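Local coordinates for tail fiber protein (Acinetobacter phage AM24, PDB 5W5P) that probably binds, and may degrade, the capsular polysaccharide of its Acinetobacter baumannii host as a trimeric tailspike, at residues R143-T149 with A171-Y176; Q217-G223 with I239-A245; T472-T478 with T576-L582. All blocks are in the same frame, centred on the assembly; numbering follows the deposited sequence.

Contact 1. Residues R143-T149 with A171-Y176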
# COMPACT_ATOMS: atom_id res chain seq x y z
N ARG A 143 -25.57 -16.47 -20.80
CA ARG A 143 -24.74 -16.75 -21.97
C ARG A 143 -23.42 -17.38 -21.55
O ARG A 143 -22.85 -17.03 -20.50
CB ARG A 143 -24.47 -15.47 -22.76
CG ARG A 143 -25.72 -14.68 -23.09
CD ARG A 143 -25.36 -13.24 -23.37
NE ARG A 143 -26.27 -12.61 -24.32
CZ ARG A 143 -25.96 -11.57 -25.09
NH1 ARG A 143 -24.74 -11.04 -25.03
NH2 ARG A 143 -26.86 -11.06 -25.91
N SER A 144 -22.94 -18.31 -22.37
CA SER A 144 -21.62 -18.94 -22.21
C SER A 144 -21.00 -19.03 -23.59
O SER A 144 -21.52 -19.75 -24.45
CB SER A 144 -21.73 -20.32 -21.57
OG SER A 144 -21.99 -20.24 -20.17
N PHE A 145 -19.92 -18.30 -23.82
CA PHE A 145 -19.26 -18.27 -25.11
C PHE A 145 -18.01 -19.14 -25.10
O PHE A 145 -17.47 -19.49 -24.05
CB PHE A 145 -18.90 -16.84 -25.51
CG PHE A 145 -20.08 -15.90 -25.55
CD1 PHE A 145 -20.79 -15.71 -26.72
CD2 PHE A 145 -20.48 -15.22 -24.41
CE1 PHE A 145 -21.88 -14.86 -26.76
CE2 PHE A 145 -21.56 -14.36 -24.44
CZ PHE A 145 -22.27 -14.18 -25.62
N LYS A 146 -17.55 -19.51 -26.30
CA LYS A 146 -16.31 -20.26 -26.45
C LYS A 146 -15.44 -19.55 -27.47
O LYS A 146 -15.85 -19.36 -28.62
CB LYS A 146 -16.58 -21.70 -26.89
CG LYS A 146 -15.32 -22.45 -27.29
CD LYS A 146 -15.48 -23.94 -27.12
CE LYS A 146 -16.19 -24.55 -28.31
NZ LYS A 146 -16.46 -26.01 -28.11
N MSE A 147 -14.24 -19.16 -27.05
CA MSE A 147 -13.28 -18.54 -27.96
C MSE A 147 -12.02 -19.40 -28.09
O MSE A 147 -11.40 -19.77 -27.10
CB MSE A 147 -12.91 -17.14 -27.47
CG MSE A 147 -14.09 -16.20 -27.36
SE MSE A 147 -13.61 -14.45 -26.62
CE MSE A 147 -12.19 -13.97 -27.86
N MSE A 148 -11.66 -19.72 -29.33
CA MSE A 148 -10.51 -20.59 -29.59
C MSE A 148 -9.50 -19.98 -30.56
O MSE A 148 -8.51 -20.61 -30.92
CB MSE A 148 -10.98 -21.93 -30.13
CG MSE A 148 -12.19 -22.49 -29.43
SE MSE A 148 -12.81 -24.11 -30.31
CE MSE A 148 -11.27 -25.25 -29.94
N THR A 149 -9.77 -18.75 -30.99
CA THR A 149 -8.94 -18.05 -31.94
C THR A 149 -8.62 -16.68 -31.36
O THR A 149 -9.54 -16.00 -30.87
CB THR A 149 -9.63 -17.91 -33.30
OG1 THR A 149 -10.08 -19.20 -33.74
CG2 THR A 149 -8.69 -17.31 -34.34
N ALA A 171 -21.72 -12.84 -18.09
CA ALA A 171 -21.54 -13.91 -19.06
C ALA A 171 -20.27 -14.71 -18.78
O ALA A 171 -19.36 -14.26 -18.07
CB ALA A 171 -21.50 -13.34 -20.48
N ARG A 172 -20.22 -15.91 -19.34
CA ARG A 172 -19.06 -16.78 -19.24
C ARG A 172 -18.40 -16.91 -20.60
O ARG A 172 -19.08 -16.98 -21.63
CB ARG A 172 -19.46 -18.16 -18.71
CG ARG A 172 -18.32 -19.16 -18.67
CD ARG A 172 -18.82 -20.58 -18.75
NE ARG A 172 -19.17 -21.09 -17.44
CZ ARG A 172 -20.33 -21.66 -17.14
NH1 ARG A 172 -21.26 -21.81 -18.07
NH2 ARG A 172 -20.55 -22.09 -15.90
N VAL A 173 -17.06 -16.94 -20.60
CA VAL A 173 -16.27 -17.14 -21.81
C VAL A 173 -15.38 -18.34 -21.57
O VAL A 173 -14.48 -18.29 -20.72
CB VAL A 173 -15.44 -15.90 -22.17
CG1 VAL A 173 -14.55 -16.18 -23.38
CG2 VAL A 173 -16.35 -14.71 -22.44
N TRP A 174 -15.62 -19.43 -22.30
CA TRP A 174 -14.70 -20.55 -22.31
C TRP A 174 -13.49 -20.20 -23.17
O TRP A 174 -13.64 -19.77 -24.32
CB TRP A 174 -15.38 -21.81 -22.86
CG TRP A 174 -16.48 -22.32 -22.01
CD1 TRP A 174 -17.82 -22.09 -22.17
CD2 TRP A 174 -16.36 -23.18 -20.87
NE1 TRP A 174 -18.53 -22.75 -21.20
CE2 TRP A 174 -17.66 -23.43 -20.39
CE3 TRP A 174 -15.28 -23.78 -20.21
CZ2 TRP A 174 -17.92 -24.23 -19.28
CZ3 TRP A 174 -15.53 -24.58 -19.11
CH2 TRP A 174 -16.84 -24.80 -18.66
N VAL A 175 -12.30 -20.39 -22.62
CA VAL A 175 -11.06 -19.95 -23.25
C VAL A 175 -10.29 -21.17 -23.74
O VAL A 175 -10.09 -22.13 -22.99
CB VAL A 175 -10.21 -19.12 -22.27
CG1 VAL A 175 -9.01 -18.53 -23.00
CG2 VAL A 175 -11.06 -18.03 -21.63
N TYR A 176 -9.84 -21.12 -24.99
CA TYR A 176 -9.03 -22.17 -25.60
C TYR A 176 -7.93 -21.48 -26.41
O TYR A 176 -8.14 -21.14 -27.58
CB TYR A 176 -9.88 -23.10 -26.47
CG TYR A 176 -10.82 -23.98 -25.69
CD1 TYR A 176 -12.09 -23.53 -25.34
CD2 TYR A 176 -10.45 -25.26 -25.30
CE1 TYR A 176 -12.96 -24.33 -24.63
CE2 TYR A 176 -11.32 -26.07 -24.59
CZ TYR A 176 -12.57 -25.59 -24.26
OH TYR A 176 -13.44 -26.39 -23.54

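Contact 2. Residues Q217-G223 with I239-A245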
# COMPACT_ATOMS: atom_id res chain seq x y z
N GLN A 217 -5.08 -25.85 -22.84
CA GLN A 217 -4.46 -24.55 -22.62
C GLN A 217 -5.49 -23.44 -22.77
O GLN A 217 -6.23 -23.40 -23.76
CB GLN A 217 -3.29 -24.35 -23.59
CG GLN A 217 -2.02 -25.08 -23.18
CD GLN A 217 -1.58 -24.75 -21.76
OE1 GLN A 217 -1.34 -23.59 -21.43
NE2 GLN A 217 -1.49 -25.77 -20.92
N SER A 218 -5.52 -22.53 -21.79
CA SER A 218 -6.42 -21.38 -21.81
C SER A 218 -5.66 -20.17 -21.28
O SER A 218 -5.32 -20.12 -20.09
CB SER A 218 -7.67 -21.63 -20.98
OG SER A 218 -7.35 -22.10 -19.68
N VAL A 219 -5.43 -19.19 -22.14
CA VAL A 219 -4.77 -17.94 -21.79
C VAL A 219 -5.68 -16.80 -22.23
O VAL A 219 -6.20 -16.82 -23.35
CB VAL A 219 -3.38 -17.82 -22.44
CG1 VAL A 219 -2.79 -16.43 -22.19
CG2 VAL A 219 -2.45 -18.93 -21.94
N VAL A 220 -5.89 -15.83 -21.34
CA VAL A 220 -6.85 -14.75 -21.61
C VAL A 220 -6.16 -13.60 -22.33
O VAL A 220 -6.57 -13.19 -23.42
CB VAL A 220 -7.52 -14.26 -20.31
CG1 VAL A 220 -8.56 -13.19 -20.62
CG2 VAL A 220 -8.15 -15.43 -19.57
N VAL A 221 -5.09 -13.07 -21.73
CA VAL A 221 -4.39 -11.91 -22.26
C VAL A 221 -3.03 -12.35 -22.79
O VAL A 221 -2.26 -13.00 -22.08
CB VAL A 221 -4.23 -10.81 -21.19
CG1 VAL A 221 -3.26 -9.74 -21.66
CG2 VAL A 221 -5.59 -10.20 -20.85
N ASN A 222 -2.74 -11.99 -24.04
CA ASN A 222 -1.41 -12.16 -24.62
C ASN A 222 -0.56 -10.97 -24.19
O ASN A 222 -0.68 -9.88 -24.75
CB ASN A 222 -1.48 -12.26 -26.14
CG ASN A 222 -0.16 -12.69 -26.76
OD1 ASN A 222 0.91 -12.39 -26.24
ND2 ASN A 222 -0.24 -13.40 -27.88
N GLY A 223 0.29 -11.18 -23.18
CA GLY A 223 1.11 -10.11 -22.66
C GLY A 223 2.25 -9.68 -23.56
O GLY A 223 2.89 -8.66 -23.27
N ILE A 239 -8.09 -21.52 -15.48
CA ILE A 239 -7.41 -20.82 -16.56
C ILE A 239 -5.91 -21.08 -16.43
O ILE A 239 -5.33 -20.88 -15.36
CB ILE A 239 -7.72 -19.32 -16.54
CG1 ILE A 239 -9.22 -19.10 -16.81
CG2 ILE A 239 -6.82 -18.54 -17.51
CD1 ILE A 239 -9.58 -19.14 -18.29
N SER A 240 -5.28 -21.51 -17.53
CA SER A 240 -3.87 -21.89 -17.47
C SER A 240 -2.99 -20.69 -17.14
O SER A 240 -1.99 -20.82 -16.43
CB SER A 240 -3.44 -22.53 -18.79
OG SER A 240 -4.40 -23.48 -19.22
N ALA A 241 -3.35 -19.51 -17.66
CA ALA A 241 -2.62 -18.29 -17.38
C ALA A 241 -3.51 -17.11 -17.71
O ALA A 241 -4.10 -17.07 -18.79
CB ALA A 241 -1.32 -18.22 -18.18
N LEU A 242 -3.61 -16.15 -16.79
CA LEU A 242 -4.31 -14.91 -17.10
C LEU A 242 -3.53 -14.12 -18.15
O LEU A 242 -4.10 -13.62 -19.12
CB LEU A 242 -4.52 -14.08 -15.84
CG LEU A 242 -5.79 -14.32 -15.02
CD1 LEU A 242 -5.80 -15.71 -14.39
CD2 LEU A 242 -5.96 -13.24 -13.96
N VAL A 243 -2.22 -14.00 -17.96
CA VAL A 243 -1.32 -13.31 -18.88
C VAL A 243 -0.16 -14.23 -19.21
O VAL A 243 0.43 -14.83 -18.30
CB VAL A 243 -0.80 -11.98 -18.31
CG1 VAL A 243 -0.02 -11.22 -19.38
CG2 VAL A 243 -1.95 -11.13 -17.79
N ARG A 244 0.18 -14.34 -20.49
CA ARG A 244 1.33 -15.10 -20.93
C ARG A 244 2.07 -14.28 -21.97
O ARG A 244 1.46 -13.54 -22.74
CB ARG A 244 0.91 -16.47 -21.51
CG ARG A 244 2.05 -17.27 -22.09
CD ARG A 244 1.64 -18.71 -22.40
NE ARG A 244 1.33 -19.45 -21.19
CZ ARG A 244 0.68 -20.61 -21.16
NH1 ARG A 244 0.29 -21.19 -22.28
NH2 ARG A 244 0.44 -21.20 -20.00
N ALA A 245 3.40 -14.39 -21.97
CA ALA A 245 4.23 -13.71 -22.95
C ALA A 245 5.50 -14.53 -23.15
O ALA A 245 6.27 -14.70 -22.21
CB ALA A 245 4.56 -12.29 -22.50

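Contact 3. Residues T472-T478 with T576-L582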
# COMPACT_ATOMS: atom_id res chain seq x y z
N THR A 472 34.01 20.91 34.20
CA THR A 472 32.79 20.16 33.96
C THR A 472 32.62 19.94 32.46
O THR A 472 32.75 20.88 31.67
CB THR A 472 31.58 20.92 34.52
OG1 THR A 472 31.85 21.35 35.86
CG2 THR A 472 30.34 20.05 34.52
N VAL A 473 32.36 18.70 32.07
CA VAL A 473 32.35 18.36 30.65
C VAL A 473 30.99 17.86 30.17
O VAL A 473 30.77 17.78 28.95
CB VAL A 473 33.44 17.32 30.32
CG1 VAL A 473 34.79 18.00 30.33
CG2 VAL A 473 33.38 16.12 31.27
N ALA A 474 30.07 17.55 31.07
CA ALA A 474 28.80 16.95 30.68
C ALA A 474 27.85 17.02 31.86
O ALA A 474 28.26 17.19 33.01
CB ALA A 474 28.98 15.49 30.22
N GLU A 475 26.56 16.91 31.55
CA GLU A 475 25.52 16.96 32.58
C GLU A 475 24.39 16.03 32.16
O GLU A 475 23.82 16.20 31.08
CB GLU A 475 25.02 18.39 32.77
CG GLU A 475 23.86 18.51 33.74
CD GLU A 475 23.32 19.92 33.81
OE1 GLU A 475 22.22 20.17 33.27
OE2 GLU A 475 23.99 20.79 34.40
N ILE A 476 24.08 15.06 33.00
CA ILE A 476 22.96 14.15 32.77
C ILE A 476 21.93 14.39 33.87
O ILE A 476 22.23 14.92 34.94
CB ILE A 476 23.41 12.68 32.74
CG1 ILE A 476 23.90 12.24 34.12
CG2 ILE A 476 24.50 12.47 31.69
CD1 ILE A 476 24.43 10.83 34.15
N ASP A 477 20.69 14.00 33.59
CA ASP A 477 19.59 14.19 34.52
C ASP A 477 18.86 12.88 34.76
O ASP A 477 18.72 12.06 33.86
CB ASP A 477 18.61 15.26 34.01
CG ASP A 477 17.92 16.00 35.14
OD1 ASP A 477 17.71 15.40 36.22
OD2 ASP A 477 17.59 17.19 34.95
N THR A 478 18.39 12.70 36.00
CA THR A 478 17.65 11.52 36.40
C THR A 478 16.21 11.83 36.77
O THR A 478 15.50 10.94 37.26
CB THR A 478 18.35 10.83 37.59
OG1 THR A 478 18.26 11.67 38.75
CG2 THR A 478 19.82 10.58 37.27
N THR A 576 18.63 16.64 40.80
CA THR A 576 18.55 15.32 40.18
C THR A 576 19.61 15.12 39.11
O THR A 576 19.71 14.02 38.56
CB THR A 576 17.15 15.11 39.58
OG1 THR A 576 16.79 16.24 38.79
CG2 THR A 576 16.12 14.89 40.68
N LYS A 577 20.41 16.14 38.81
CA LYS A 577 21.39 16.06 37.75
C LYS A 577 22.73 15.56 38.28
O LYS A 577 23.00 15.56 39.48
CB LYS A 577 21.58 17.43 37.09
CG LYS A 577 20.30 18.02 36.52
CD LYS A 577 20.50 19.41 35.96
CE LYS A 577 19.18 20.04 35.55
NZ LYS A 577 19.30 21.51 35.37
N TYR A 578 23.58 15.13 37.34
CA TYR A 578 24.94 14.72 37.64
C TYR A 578 25.87 15.48 36.71
O TYR A 578 25.71 15.43 35.49
CB TYR A 578 25.12 13.21 37.49
CG TYR A 578 24.72 12.43 38.72
CD1 TYR A 578 23.40 12.04 38.91
CD2 TYR A 578 25.65 12.10 39.70
CE1 TYR A 578 23.02 11.34 40.04
CE2 TYR A 578 25.28 11.40 40.83
CZ TYR A 578 23.96 11.02 40.99
OH TYR A 578 23.56 10.32 42.11
N LEU A 579 26.83 16.20 37.29
CA LEU A 579 27.84 16.92 36.53
C LEU A 579 29.07 16.04 36.41
O LEU A 579 29.68 15.68 37.42
CB LEU A 579 28.19 18.25 37.20
CG LEU A 579 27.07 19.12 37.77
CD1 LEU A 579 27.65 20.38 38.40
CD2 LEU A 579 26.06 19.49 36.69
N LEU A 580 29.44 15.70 35.18
CA LEU A 580 30.67 14.95 34.93
C LEU A 580 31.81 15.93 34.68
O LEU A 580 31.65 16.89 33.93
CB LEU A 580 30.49 14.01 33.74
CG LEU A 580 29.51 12.85 33.95
CD1 LEU A 580 28.11 13.24 33.49
CD2 LEU A 580 29.98 11.60 33.23
N LYS A 581 32.95 15.69 35.33
CA LYS A 581 34.06 16.63 35.31
C LYS A 581 35.37 15.90 35.09
O LYS A 581 35.56 14.77 35.54
CB LYS A 581 34.14 17.44 36.61
CG LYS A 581 32.81 17.86 37.20
CD LYS A 581 33.02 18.46 38.57
CE LYS A 581 31.72 19.00 39.14
NZ LYS A 581 31.99 19.75 40.40
N LEU A 582 36.30 16.57 34.41
CA LEU A 582 37.64 16.07 34.17
C LEU A 582 38.67 17.03 34.76
O LEU A 582 38.49 18.25 34.74
CB LEU A 582 37.91 15.86 32.68
CG LEU A 582 37.06 14.78 32.00
CD1 LEU A 582 37.28 14.79 30.49
CD2 LEU A 582 37.36 13.41 32.59
O HOH W 1 16.43 18.66 36.87

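Contact 1. Residues R143-T149 with A171-Y176
From Ser144 with Arg172 to Met147 with Val175, strands 144-147 and 172-175 pair in parallel, their axes 4.4 Å apart at 26°, and Met147 N donates to Trp174 O over 2.9 Å at a nearly straight N-H...O angle of 172°. Ser144, Lys146, Arg172 and Trp174 share one face. There Arg172 NH1 reaches Ser144 OG at 2.7 Å, the hydroxyl lying 26° out of the guanidinium plane, while the methylene Arg172 CD rests over a face of the Trp174 ring. Arginine suits this place because its remaining nitrogens have partners too: NE binds Gln211, and NH2 forms a salt bridge with Asp161 of the second subunit. In-register parallel pairs of this kind, one coil of chain stacked on the next, build the beta-helix of phage tailspikes. Phe145, Met147, Val173 and Val175 line the other, buried face, where the Met147 SE (selenomethionine) meets Val173 CG1 at 3.8 Å and the ring edge of Phe145 meets Ala171 CB at 4.1 Å. Farther along, the methylene Lys146 CD lies 3.6 Å from Tyr176 CE1; a bend at chi3 turns the lysine's end aside, and its NZ bonds to Thr118 O.

Contact 2. Residues Q217-G223 with I239-A245
Gln217 and Arg244 meet at about a right angle, with amide and guanidinium planes 24° apart. Gln217 OE1 sits at the guanidinium edge, in its plane, and takes a bond of 3.0 Å from Arg244 NH1 and a weak one from NH2. Val219 CG2 lies over one face of the same group, toward its rim, 3.6 Å from Arg244 CZ; a flat guanidinium accepts a methyl group in this way. With CG anti to N (chi1 175°) and a bend at chi3, the arginine crosses Val219 at about a right angle and brings its guanidinium to Gln217; its NE forms a salt bridge with Asp275 of the next strand. Two serines exchange bonds beside this group: Ser218 N donates to Ser240 OG, and Ser240 N to Ser218 OG, each over 3.0 Å, so short hydroxyl side chains satisfy backbone N-H groups. On the buried apolar side the Val220 and Ile239 side chains cross roughly perpendicular, CG2 to CG2 4.0 Å, and Val243 CG1 packs on Gly223 CA at 3.6 Å. Both segments turn corners, at Val220 and at Leu242-Val243, and Val221 N bonds to Leu242 O there. Matching corners in successive coils, with parallel ladders on either side of the turn, are the mark of a parallel beta-helix.

Contact 3. Residues T472-T478 with T576-L582
Ile476 and Tyr578 form a hydrogen-bonded antiparallel pair, bonded both ways: Ile476 N to Tyr578 O at 3.0 Å and Tyr578 N to Ile476 O at 2.8 Å. Farther along, Leu580 O accepts a straight bond from Val473 N (2.7 Å) and a weak one from Ala474 N, so two residues face one: a classic beta bulge, which shifts the register by a residue.

Apolar contacts lie mainly on the face of Ala474, Ile476, Tyr578 and Leu580. Ile476 CG1, held between backbone N and carbonyl carbon (chi1 67°), comes 3.7 Å from Tyr578 CB, and Ile476 and Leu580 cross at about a right angle, CG2 against CD1. Met496 of strand 492-503 covers Ala474, Ile476 and Leu580, so this sheet packs against a second antiparallel sheet in the manner of a beta sandwich, as a C-terminal domain beyond the beta-helix. At the bulge Val473 CG2 touches Leu582 CG.

Polar side chains gather at the other end. Thr576 OG1 donates to the syn lone pair of Asp477 OD1 at 2.9 Å, and a water donates to both Asp477 OD2 and Thr576 OG1. Thr576 O is gripped twice by Thr478, by OG1 at 2.8 Å in the carbonyl plane and by N from 46° above it; threonine suits the spot because its hydroxyl adds a second donor to the backbone N-H.

The charged contact is a loose one. Glu475 OE1 and Lys577 NZ make a long salt bridge of 3.8 Å, and OE1 also bonds to Thr623. Methylenes of Lys577 touch both acids, the lysine crossing Glu475 obliquely and its CG lying 3.2 Å from Asp477 OD2.

In the fold
Contacts 1 and 2 belong to the same beta-helix and touch directly: their centres are 14 Å apart, and Val175 of the first packs on Val219 and Ile239 of the second. Contact 3 lies in the C-terminal antiparallel domain, its centre about 81 Å from that of contact 1, and unites sequence-distant strands. Contact 1 is only partly buried; contacts 2 and 3 are buried within one chain. Parallel pairing joins neighbouring coils in the first two, straight in one and around corners in the other. The chemistry differs too: an arginine shared between serine and a second subunit in contact 1, an arginine on glutamine beside paired serines in contact 2, and a threonine-aspartate-water cluster next to an apolar face in contact 3.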